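Local coordinates for protein phosphoribosylaminoimidazole carboxylase, ATPase subunit (Thermus thermophilus, PDB 3AW8) that probably catalyses the ATP-dependent carboxylation of 5-aminoimidazole ribonucleotide with bicarbonate, giving N5-carboxyaminoimidazole ribonucleotide in purine biosynthesis, at residues L243-F248 / L254-M259; G3-G8 / L54-G59. All coordinates share one frame; numbering follows the deposited sequence.

Contact 1 of 2, residues L243-F248 / L254-M259; sequences LALEFF and LLFNEM. With AMP (adenosine monophosphate), chain C.
Leu243 meets Met259 at the open end of an antiparallel beta hairpin, part of the ATP-grasp domain that holds AMP. Leu243 CD2 lies 4.2 Å from Met259 SD. Next along the strand, Ala244 O receives a CA-H...O contact from Met259. Leu245 lies alongside Met259, pointing the same way, with its CD1 against Met259 CB.

Glu246 marks a classic beta bulge, where Asn257 and Glu258 both face one residue. Glu246 N donates to Glu258 O at 2.8 Å, nearly straight. Glu246 O accepts from Asn257 N at 2.8 Å and, weakly, from Glu258 N. The Glu246 and Glu258 side chains run side by side, and the two OE1 atoms come within 3.5 Å.

Phe247 is on the same sheet face as Leu245, Phe256 and Met259. Its CE2 touches Phe256 CB and its CD2 touches Leu254 CB. The face bearing Leu245 and Phe256 packs on helix 97-107, where Phe104 stacks on Phe256.

Phe248 pairs with Leu255 through two backbone bonds, N to O and O to N. Its ring belongs to the AMP pocket together with Glu258. With CG of Asn257 anti to the backbone N (chi1 166°), the amide turns to the Phe248 ring at 36° between planes. Asn257 CB sits over one face of the Phe248 ring, a CH-pi contact 4.1 Å from its centroid. Phe248 CZ reaches AMP C5 at 3.5 Å, and Glu258 OE1 lies 2.8 Å from AMP O1P.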
ATOM      1  N   LEU A 243      19.990  -1.535  -0.874  1.00 44.76           N
ATOM      2  CA  LEU A 243      21.020  -2.544  -0.699  1.00 44.79           C
ATOM      3  C   LEU A 243      20.752  -3.252   0.634  1.00 45.41           C
ATOM      4  O   LEU A 243      20.464  -2.604   1.636  1.00 46.80           O
ATOM      5  CB  LEU A 243      22.382  -1.836  -0.713  1.00 44.37           C
ATOM      6  CG  LEU A 243      23.726  -2.557  -0.644  1.00 44.43           C
ATOM      7  CD1 LEU A 243      24.172  -2.634   0.788  1.00 46.79           C
ATOM      8  CD2 LEU A 243      23.626  -3.924  -1.283  1.00 44.01           C
ATOM      9  N   ALA A 244      20.817  -4.581   0.637  1.00 45.04           N
ATOM     10  CA  ALA A 244      20.573  -5.349   1.852  1.00 44.83           C
ATOM     11  C   ALA A 244      21.840  -6.062   2.307  1.00 46.10           C
ATOM     12  O   ALA A 244      22.394  -6.905   1.595  1.00 43.78           O
ATOM     13  CB  ALA A 244      19.457  -6.360   1.622  1.00 44.34           C
ATOM     14  N   LEU A 245      22.288  -5.712   3.508  1.00 46.89           N
ATOM     15  CA  LEU A 245      23.485  -6.292   4.095  1.00 46.95           C
ATOM     16  C   LEU A 245      23.128  -7.172   5.289  1.00 46.73           C
ATOM     17  O   LEU A 245      22.478  -6.724   6.232  1.00 46.10           O
ATOM     18  CB  LEU A 245      24.426  -5.173   4.541  1.00 46.43           C
ATOM     19  CG  LEU A 245      25.660  -4.856   3.689  1.00 47.70           C
ATOM     20  CD1 LEU A 245      25.378  -5.125   2.220  1.00 45.26           C
ATOM     21  CD2 LEU A 245      26.080  -3.404   3.931  1.00 44.92           C
ATOM     22  N   GLU A 246      23.551  -8.427   5.234  1.00 47.34           N
ATOM     23  CA  GLU A 246      23.299  -9.370   6.312  1.00 49.53           C
ATOM     24  C   GLU A 246      24.572  -9.620   7.111  1.00 51.23           C
ATOM     25  O   GLU A 246      25.621  -9.906   6.542  1.00 52.48           O
ATOM     26  CB  GLU A 246      22.784 -10.690   5.747  1.00 49.37           C
ATOM     27  CG  GLU A 246      21.312 -10.663   5.409  1.00 53.15           C
ATOM     28  CD  GLU A 246      20.782 -12.026   5.012  1.00 55.53           C
ATOM     29  OE1 GLU A 246      20.983 -12.420   3.845  1.00 55.09           O
ATOM     30  OE2 GLU A 246      20.175 -12.707   5.874  1.00 57.57           O
ATOM     31  N   PHE A 247      24.483  -9.505   8.432  1.00 52.87           N
ATOM     32  CA  PHE A 247      25.641  -9.739   9.291  1.00 53.82           C
ATOM     33  C   PHE A 247      25.348 -10.798  10.348  1.00 54.61           C
ATOM     34  O   PHE A 247      24.201 -11.199  10.554  1.00 53.22           O
ATOM     35  CB  PHE A 247      26.065  -8.460  10.027  1.00 52.12           C
ATOM     36  CG  PHE A 247      26.421  -7.319   9.127  1.00 52.80           C
ATOM     37  CD1 PHE A 247      25.436  -6.472   8.636  1.00 54.12           C
ATOM     38  CD2 PHE A 247      27.746  -7.076   8.787  1.00 53.23           C
ATOM     39  CE1 PHE A 247      25.766  -5.391   7.820  1.00 55.36           C
ATOM     40  CE2 PHE A 247      28.089  -6.000   7.971  1.00 53.33           C
ATOM     41  CZ  PHE A 247      27.100  -5.156   7.487  1.00 55.98           C
ATOM     42  N   PHE A 248      26.412 -11.258  10.997  1.00 56.46           N
ATOM     43  CA  PHE A 248      26.309 -12.210  12.092  1.00 58.22           C
ATOM     44  C   PHE A 248      26.644 -11.339  13.291  1.00 60.69           C
ATOM     45  O   PHE A 248      27.601 -10.565  13.232  1.00 61.06           O
ATOM     46  CB  PHE A 248      27.367 -13.305  11.984  1.00 56.85           C
ATOM     47  CG  PHE A 248      27.064 -14.342  10.962  1.00 55.54           C
ATOM     48  CD1 PHE A 248      25.871 -15.047  11.005  1.00 55.81           C
ATOM     49  CD2 PHE A 248      27.983 -14.640   9.965  1.00 55.60           C
ATOM     50  CE1 PHE A 248      25.594 -16.040  10.063  1.00 55.43           C
ATOM     51  CE2 PHE A 248      27.716 -15.631   9.019  1.00 54.91           C
ATOM     52  CZ  PHE A 248      26.520 -16.330   9.070  1.00 53.76           C
ATOM     53  N   LEU A 254      29.980  -7.226  14.299  1.00 76.39           N
ATOM     54  CA  LEU A 254      29.196  -7.541  13.117  1.00 73.29           C
ATOM     55  C   LEU A 254      30.126  -8.113  12.053  1.00 71.93           C
ATOM     56  O   LEU A 254      31.113  -7.477  11.680  1.00 71.52           O
ATOM     57  CB  LEU A 254      28.521  -6.277  12.569  1.00 72.73           C
ATOM     58  CG  LEU A 254      27.456  -5.542  13.389  1.00 71.03           C
ATOM     59  CD1 LEU A 254      27.019  -4.297  12.637  1.00 70.13           C
ATOM     60  CD2 LEU A 254      26.266  -6.455  13.641  1.00 71.13           C
ATOM     61  N   LEU A 255      29.812  -9.314  11.580  1.00 69.77           N
ATOM     62  CA  LEU A 255      30.604  -9.968  10.542  1.00 67.52           C
ATOM     63  C   LEU A 255      29.755 -10.091   9.271  1.00 66.55           C
ATOM     64  O   LEU A 255      28.724 -10.767   9.269  1.00 66.72           O
ATOM     65  CB  LEU A 255      31.029 -11.364  10.998  1.00 67.03           C
ATOM     66  CG  LEU A 255      31.708 -11.501  12.362  1.00 67.31           C
ATOM     67  CD1 LEU A 255      32.027 -12.966  12.617  1.00 64.88           C
ATOM     68  CD2 LEU A 255      32.973 -10.657  12.406  1.00 66.47           C
ATOM     69  N   PHE A 256      30.183  -9.434   8.197  1.00 63.52           N
ATOM     70  CA  PHE A 256      29.451  -9.487   6.938  1.00 60.70           C
ATOM     71  C   PHE A 256      29.235 -10.920   6.484  1.00 58.43           C
ATOM     72  O   PHE A 256      30.184 -11.689   6.386  1.00 58.57           O
ATOM     73  CB  PHE A 256      30.212  -8.739   5.844  1.00 62.08           C
ATOM     74  CG  PHE A 256      29.667  -8.979   4.461  1.00 63.89           C
ATOM     75  CD1 PHE A 256      28.535  -8.307   4.017  1.00 64.29           C
ATOM     76  CD2 PHE A 256      30.266  -9.906   3.614  1.00 64.23           C
ATOM     77  CE1 PHE A 256      28.007  -8.557   2.744  1.00 63.75           C
ATOM     78  CE2 PHE A 256      29.743 -10.162   2.344  1.00 63.89           C
ATOM     79  CZ  PHE A 256      28.614  -9.486   1.910  1.00 63.10           C
ATOM     80  N   ASN A 257      27.986 -11.271   6.199  1.00 56.95           N
ATOM     81  CA  ASN A 257      27.652 -12.613   5.730  1.00 55.68           C
ATOM     82  C   ASN A 257      27.258 -12.598   4.253  1.00 55.18           C
ATOM     83  O   ASN A 257      27.894 -13.258   3.440  1.00 53.44           O
ATOM     84  CB  ASN A 257      26.512 -13.206   6.571  1.00 55.86           C
ATOM     85  CG  ASN A 257      25.884 -14.444   5.928  1.00 56.64           C
ATOM     86  OD1 ASN A 257      26.581 -15.372   5.526  1.00 58.19           O
ATOM     87  ND2 ASN A 257      24.558 -14.457   5.838  1.00 57.72           N
ATOM     88  N   GLU A 258      26.215 -11.838   3.915  1.00 56.00           N
ATOM     89  CA  GLU A 258      25.719 -11.743   2.536  1.00 55.57           C
ATOM     90  C   GLU A 258      25.216 -10.358   2.163  1.00 53.94           C
ATOM     91  O   GLU A 258      24.801  -9.580   3.022  1.00 52.36           O
ATOM     92  CB  GLU A 258      24.552 -12.705   2.307  1.00 58.14           C
ATOM     93  CG  GLU A 258      24.917 -14.132   2.003  1.00 64.91           C
ATOM     94  CD  GLU A 258      23.697 -14.973   1.664  1.00 68.68           C
ATOM     95  OE1 GLU A 258      22.812 -15.128   2.538  1.00 69.36           O
ATOM     96  OE2 GLU A 258      23.623 -15.476   0.521  1.00 71.27           O
ATOM     97  N   MET A 259      25.241 -10.068   0.867  1.00 52.49           N
ATOM     98  CA  MET A 259      24.733  -8.803   0.363  1.00 51.42           C
ATOM     99  C   MET A 259      23.806  -9.123  -0.808  1.00 48.87           C
ATOM    100  O   MET A 259      24.044 -10.064  -1.564  1.00 48.81           O
ATOM    101  CB  MET A 259      25.875  -7.877  -0.079  1.00 53.93           C
ATOM    102  CG  MET A 259      26.521  -8.202  -1.412  1.00 59.13           C
ATOM    103  SD  MET A 259      26.324  -6.834  -2.598  1.00 65.71           S
ATOM    104  CE  MET A 259      27.704  -5.797  -2.174  1.00 64.96           C
TER
HETATM  105  P   AMP C 370      23.150 -18.844   2.855  1.00132.20           P
HETATM  106  O1P AMP C 370      22.126 -17.812   2.541  1.00131.72           O
HETATM  107  O2P AMP C 370      24.483 -18.126   3.422  1.00131.72           O
HETATM  108  O3P AMP C 370      23.506 -19.669   1.519  1.00131.30           O
HETATM  109  O5' AMP C 370      22.568 -19.878   3.967  1.00130.07           O
HETATM  110  C5' AMP C 370      22.290 -19.146   5.175  1.00126.64           C
HETATM  111  C4' AMP C 370      22.010 -20.132   6.327  1.00123.96           C
HETATM  112  O4' AMP C 370      23.199 -20.925   6.653  1.00121.96           O
HETATM  113  C3' AMP C 370      21.588 -19.397   7.612  1.00122.57           C
HETATM  114  O3' AMP C 370      20.509 -20.091   8.252  1.00122.87           O
HETATM  115  C2' AMP C 370      22.855 -19.354   8.478  1.00120.93           C
HETATM  116  O2' AMP C 370      22.537 -19.500   9.869  1.00120.03           O
HETATM  117  C1' AMP C 370      23.739 -20.508   7.953  1.00119.12           C
HETATM  118  N9  AMP C 370      25.149 -20.067   7.812  1.00115.57           N
HETATM  119  C8  AMP C 370      25.729 -19.514   6.697  1.00114.82           C
HETATM  120  N7  AMP C 370      26.983 -19.245   6.920  1.00113.54           N
HETATM  121  C5  AMP C 370      27.299 -19.602   8.181  1.00112.76           C
HETATM  122  C6  AMP C 370      28.478 -19.553   8.973  1.00112.06           C
HETATM  123  N6  AMP C 370      29.656 -19.045   8.452  1.00111.44           N
HETATM  124  N1  AMP C 370      28.429 -20.014  10.245  1.00111.57           N
HETATM  125  C2  AMP C 370      27.299 -20.511  10.768  1.00111.66           C
HETATM  126  N3  AMP C 370      26.169 -20.573  10.056  1.00112.13           N
HETATM  127  C4  AMP C 370      26.123 -20.136   8.778  1.00113.44           C

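Contact 2 of 2, residues G3-G8 / L54-G59; sequences GILGGG and LRFAEG
The Rossmann-like preATP-grasp domain begins with strand 2-5, and here helix 50-57 packs on that strand through Phe56. The strand belongs to a parallel sheet, between strands 25-29 and 62-65. It leads into Gly6-Gly8, consistent with a Rossmann-type glycine-rich turn, and Gly8 is the N-cap of the following helix.

Phe56 points from the helix toward the strand and meets it with the far end of its ring. No hydrogen bond joins the two segments, so the contact is by van der Waals packing. Ile4 N lies in the ring plane at the edge, 3.7 Å from Phe56 CZ. Gly3 C is also at this edge, 3.9 Å from Phe56 CZ. Gly3 has no side chain between its backbone and the Phe56 ring. Leu28 and Leu78 touch Phe56 from strand 25-29 and helix 72-81. With an alanine in place of Phe56 the ring is gone, which is likely to open a gap between helix and strand and leave Leu5 without its partner on the helix. The Leu5 side chain crosses the ring at a slant, and its CD1 comes within 3.5 Å of Phe56 CE1.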
ATOM      1  N   GLY A   3      11.274  -0.669 -15.842  1.00 39.65           N
ATOM      2  CA  GLY A   3      11.364  -2.054 -16.259  1.00 37.39           C
ATOM      3  C   GLY A   3      12.053  -2.834 -15.160  1.00 37.10           C
ATOM      4  O   GLY A   3      13.034  -2.364 -14.575  1.00 36.93           O
ATOM      5  N   ILE A   4      11.545  -4.024 -14.870  1.00 35.76           N
ATOM      6  CA  ILE A   4      12.127  -4.842 -13.817  1.00 35.00           C
ATOM      7  C   ILE A   4      12.493  -6.244 -14.281  1.00 37.38           C
ATOM      8  O   ILE A   4      11.644  -6.984 -14.798  1.00 40.23           O
ATOM      9  CB  ILE A   4      11.157  -4.971 -12.602  1.00 33.48           C
ATOM     10  CG1 ILE A   4      10.979  -3.611 -11.918  1.00 31.86           C
ATOM     11  CG2 ILE A   4      11.698  -5.986 -11.608  1.00 31.19           C
ATOM     12  CD1 ILE A   4       9.885  -3.584 -10.896  1.00 30.69           C
ATOM     13  N   LEU A   5      13.761  -6.600 -14.104  1.00 35.62           N
ATOM     14  CA  LEU A   5      14.216  -7.932 -14.447  1.00 36.83           C
ATOM     15  C   LEU A   5      13.749  -8.829 -13.290  1.00 37.90           C
ATOM     16  O   LEU A   5      14.167  -8.658 -12.136  1.00 36.61           O
ATOM     17  CB  LEU A   5      15.744  -7.952 -14.582  1.00 37.32           C
ATOM     18  CG  LEU A   5      16.394  -7.864 -15.979  1.00 36.85           C
ATOM     19  CD1 LEU A   5      15.430  -7.337 -17.017  1.00 35.19           C
ATOM     20  CD2 LEU A   5      17.618  -6.975 -15.894  1.00 34.42           C
ATOM     21  N   GLY A   6      12.849  -9.757 -13.608  1.00 37.09           N
ATOM     22  CA  GLY A   6      12.315 -10.664 -12.608  1.00 36.84           C
ATOM     23  C   GLY A   6      10.855 -10.367 -12.298  1.00 37.64           C
ATOM     24  O   GLY A   6      10.512  -9.240 -11.923  1.00 37.53           O
ATOM     25  N   GLY A   7       9.995 -11.371 -12.453  1.00 35.23           N
ATOM     26  CA  GLY A   7       8.582 -11.181 -12.184  1.00 34.12           C
ATOM     27  C   GLY A   7       8.101 -11.793 -10.877  1.00 33.73           C
ATOM     28  O   GLY A   7       6.912 -12.104 -10.735  1.00 34.07           O
ATOM     29  N   GLY A   8       9.018 -11.952  -9.920  1.00 30.85           N
ATOM     30  CA  GLY A   8       8.669 -12.532  -8.631  1.00 31.56           C
ATOM     31  C   GLY A   8       7.885 -11.621  -7.694  1.00 31.41           C
ATOM     32  O   GLY A   8       7.383 -10.570  -8.109  1.00 32.04           O
ATOM     33  N   LEU A  54      15.661  -7.245 -25.494  1.00 46.38           N
ATOM     34  CA  LEU A  54      15.518  -5.966 -26.198  1.00 47.25           C
ATOM     35  C   LEU A  54      14.063  -5.528 -26.412  1.00 47.18           C
ATOM     36  O   LEU A  54      13.753  -4.335 -26.375  1.00 43.01           O
ATOM     37  CB  LEU A  54      16.249  -6.035 -27.537  1.00 48.67           C
ATOM     38  CG  LEU A  54      17.744  -6.352 -27.399  1.00 51.28           C
ATOM     39  CD1 LEU A  54      18.347  -6.548 -28.773  1.00 50.61           C
ATOM     40  CD2 LEU A  54      18.459  -5.228 -26.648  1.00 51.64           C
ATOM     41  N   ARG A  55      13.179  -6.496 -26.637  1.00 48.39           N
ATOM     42  CA  ARG A  55      11.764  -6.205 -26.820  1.00 49.69           C
ATOM     43  C   ARG A  55      11.228  -5.587 -25.525  1.00 50.81           C
ATOM     44  O   ARG A  55      10.535  -4.569 -25.544  1.00 52.57           O
ATOM     45  CB  ARG A  55      11.005  -7.491 -27.146  1.00 51.20           C
ATOM     46  CG  ARG A  55       9.509  -7.300 -27.320  1.00 55.89           C
ATOM     47  CD  ARG A  55       8.825  -8.539 -27.895  1.00 59.36           C
ATOM     48  NE  ARG A  55       8.927  -9.725 -27.040  1.00 62.84           N
ATOM     49  CZ  ARG A  55       9.746 -10.753 -27.265  1.00 64.41           C
ATOM     50  NH1 ARG A  55       9.761 -11.784 -26.428  1.00 63.78           N
ATOM     51  NH2 ARG A  55      10.550 -10.758 -28.327  1.00 63.71           N
ATOM     52  N   PHE A  56      11.573  -6.204 -24.398  1.00 49.77           N
ATOM     53  CA  PHE A  56      11.149  -5.728 -23.087  1.00 48.03           C
ATOM     54  C   PHE A  56      11.747  -4.356 -22.748  1.00 48.48           C
ATOM     55  O   PHE A  56      11.142  -3.558 -22.032  1.00 48.78           O
ATOM     56  CB  PHE A  56      11.532  -6.785 -22.022  1.00 46.29           C
ATOM     57  CG  PHE A  56      11.969  -6.214 -20.691  1.00 41.89           C
ATOM     58  CD1 PHE A  56      13.290  -5.835 -20.483  1.00 37.26           C
ATOM     59  CD2 PHE A  56      11.051  -6.045 -19.652  1.00 42.48           C
ATOM     60  CE1 PHE A  56      13.701  -5.293 -19.266  1.00 38.32           C
ATOM     61  CE2 PHE A  56      11.450  -5.500 -18.423  1.00 41.85           C
ATOM     62  CZ  PHE A  56      12.786  -5.122 -18.231  1.00 38.78           C
ATOM     63  N   ALA A  57      12.923  -4.060 -23.284  1.00 48.73           N
ATOM     64  CA  ALA A  57      13.569  -2.792 -22.968  1.00 48.66           C
ATOM     65  C   ALA A  57      13.036  -1.559 -23.687  1.00 47.88           C
ATOM     66  O   ALA A  57      13.272  -0.442 -23.241  1.00 47.89           O
ATOM     67  CB  ALA A  57      15.066  -2.913 -23.195  1.00 49.40           C
ATOM     68  N   GLU A  58      12.304  -1.755 -24.777  1.00 48.92           N
ATOM     69  CA  GLU A  58      11.785  -0.634 -25.560  1.00 50.81           C
ATOM     70  C   GLU A  58      10.979   0.381 -24.765  1.00 49.33           C
ATOM     71  O   GLU A  58      10.104   0.027 -23.984  1.00 50.91           O
ATOM     72  CB  GLU A  58      10.937  -1.155 -26.729  1.00 56.45           C
ATOM     73  CG  GLU A  58       9.500  -1.537 -26.370  1.00 64.37           C
ATOM     74  CD  GLU A  58       8.554  -0.335 -26.373  1.00 70.67           C
ATOM     75  OE1 GLU A  58       7.430  -0.453 -25.826  1.00 71.43           O
ATOM     76  OE2 GLU A  58       8.935   0.724 -26.932  1.00 73.36           O
ATOM     77  N   GLY A  59      11.284   1.654 -24.971  1.00 48.63           N
ATOM     78  CA  GLY A  59      10.561   2.711 -24.292  1.00 48.35           C
ATOM     79  C   GLY A  59      10.821   2.874 -22.807  1.00 49.78           C
ATOM     80  O   GLY A  59      10.419   3.880 -22.218  1.00 50.40           O
TER

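In the fold
From the N terminus, contact 2 forms first. It brings strand 2-5 together with helix 50-57 and closes a loop of 45 residues that includes helix 9-18 and strands 25-29 and 41-44. It ties a helix to the parallel sheet of the preATP-grasp domain. Contact 1 comes much later in the chain and spans only five residues, the strand ends and the short turn of the hairpin 241-250/253-260. It lies at one edge of the large antiparallel sheet in the ATP-grasp range. The two contacts follow in series and neither nest nor cross. The centres of contacts 1 and 2 are about 29 Å apart. The nearest atoms of contacts 1 and 2 are about 14 Å apart, so they do not touch.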